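Local coordinates for protein Rik1-associated factor 1 (Schizosaccharomyces pombe, PDB 4O9D) that is a component, through a chain whose WD-repeat beta-propeller is described here, of the Clr4 methyltransferase complex, which ubiquitylates and methylates histone H3 to establish heterochromatin, at residues A216-D219 with S224-Q227. Numbering follows the deposited sequence.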
loop_
_atom_site.group_PDB
_atom_site.type_symbol
_atom_site.label_atom_id
_atom_site.label_comp_id
_atom_site.label_asym_id
_atom_site.label_seq_id
_atom_site.Cartn_x
_atom_site.Cartn_y
_atom_site.Cartn_z
ATOM N N ALA A 216 9.607 10.572 -10.696
ATOM C CA ALA A 216 9.228 11.781 -11.436
ATOM C C ALA A 216 8.051 12.529 -10.810
ATOM O O ALA A 216 7.311 11.974 -9.982
ATOM C CB ALA A 216 8.886 11.434 -12.878
ATOM N N LEU A 217 7.877 13.788 -11.213
ATOM C CA LEU A 217 6.782 14.592 -10.703
ATOM C C LEU A 217 5.917 15.102 -11.845
ATOM O O LEU A 217 6.445 15.477 -12.900
ATOM C CB LEU A 217 7.333 15.785 -9.937
ATOM C CG LEU A 217 6.341 16.554 -9.053
ATOM C CD1 LEU A 217 5.885 15.721 -7.813
ATOM C CD2 LEU A 217 6.958 17.912 -8.630
ATOM N N PHE A 218 4.600 15.139 -11.622
ATOM C CA PHE A 218 3.651 15.669 -12.609
ATOM C C PHE A 218 2.742 16.736 -11.958
ATOM O O PHE A 218 2.482 16.697 -10.751
ATOM C CB PHE A 218 2.779 14.540 -13.157
ATOM C CG PHE A 218 3.495 13.591 -14.087
ATOM C CD1 PHE A 218 4.283 12.558 -13.584
ATOM C CD2 PHE A 218 3.352 13.718 -15.457
ATOM C CE1 PHE A 218 4.937 11.679 -14.450
ATOM C CE2 PHE A 218 3.994 12.857 -16.324
ATOM C CZ PHE A 218 4.795 11.839 -15.828
ATOM N N ASP A 219 2.257 17.692 -12.746
ATOM C CA ASP A 219 1.237 18.621 -12.257
ATOM C C ASP A 219 -0.141 18.001 -12.502
ATOM O O ASP A 219 -0.441 17.567 -13.626
ATOM C CB ASP A 219 1.346 19.972 -12.984
ATOM C CG ASP A 219 0.297 20.951 -12.524
ATOM O OD1 ASP A 219 0.390 21.404 -11.365
ATOM O OD2 ASP A 219 -0.638 21.227 -13.305
ATOM N N SER A 224 0.695 17.423 -16.695
ATOM C CA SER A 224 1.942 17.523 -17.449
ATOM C C SER A 224 3.166 17.136 -16.613
ATOM O O SER A 224 3.183 17.287 -15.385
ATOM C CB SER A 224 2.109 18.944 -17.992
ATOM O OG SER A 224 2.031 19.872 -16.919
ATOM N N PHE A 225 4.182 16.627 -17.288
ATOM C CA PHE A 225 5.465 16.326 -16.643
ATOM C C PHE A 225 6.096 17.594 -16.094
ATOM O O PHE A 225 6.101 18.625 -16.768
ATOM C CB PHE A 225 6.392 15.698 -17.680
ATOM C CG PHE A 225 7.747 15.336 -17.157
ATOM C CD1 PHE A 225 7.933 14.174 -16.421
ATOM C CD2 PHE A 225 8.845 16.138 -17.429
ATOM C CE1 PHE A 225 9.188 13.824 -15.952
ATOM C CE2 PHE A 225 10.113 15.789 -16.954
ATOM C CZ PHE A 225 10.277 14.630 -16.223
ATOM N N VAL A 226 6.638 17.523 -14.875
ATOM C CA VAL A 226 7.297 18.668 -14.274
ATOM C C VAL A 226 8.812 18.457 -14.142
ATOM O O VAL A 226 9.580 19.315 -14.563
ATOM C CB VAL A 226 6.657 19.029 -12.919
ATOM C CG1 VAL A 226 7.518 20.010 -12.132
ATOM C CG2 VAL A 226 5.231 19.566 -13.144
ATOM N N GLN A 227 9.242 17.326 -13.577
ATOM C CA GLN A 227 10.669 17.080 -13.368
ATOM C C GLN A 227 10.984 15.605 -13.044
ATOM O O GLN A 227 10.118 14.838 -12.576
ATOM C CB GLN A 227 11.181 17.949 -12.217
ATOM C CG GLN A 227 10.785 17.426 -10.847
ATOM C CD GLN A 227 11.241 18.310 -9.684
ATOM O OE1 GLN A 227 11.180 19.534 -9.756
ATOM N NE2 GLN A 227 11.670 17.680 -8.587
#
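The carbonyl oxygen of L217 accepts two backbone N-H groups, a firm bond from V226 N (2.9 Å to L217 O) and a weak one from Q227 N (3.4 Å). Two residues thus face one, a classic beta bulge in the outer hairpin of a propeller blade, where 224-228 is the edge strand. L217 N closes the bulge on Q227 O at 2.8 Å; beyond it, D219 N bonds to S224 O, also at 2.8 Å. F218 and F225 share one face of the sheet and meet T-shaped, planes at 81°: the edge of F225 lies over the F218 ring, F225 CD1 4.0 Å from F218 CZ. With CG anti to its backbone N (chi1 180°), F225 also brings CE1 to 3.9 Å from A216 CB, and its ring stacks on Y173. V226 points at the 216-219 strand, its CG1 beside L217 CD2 and V226 CG2 3.5 Å from D219 N. The D219 carboxylate turns to K198 in a salt bridge and to the hydroxyls of S221 and T222, tying the hairpin turn to the neighbouring strand. Main-chain bonds therefore fix the bulged register, the ring pair occupies one face, and the buried D219 on the other has its charge met by a lysine and two hydroxyls.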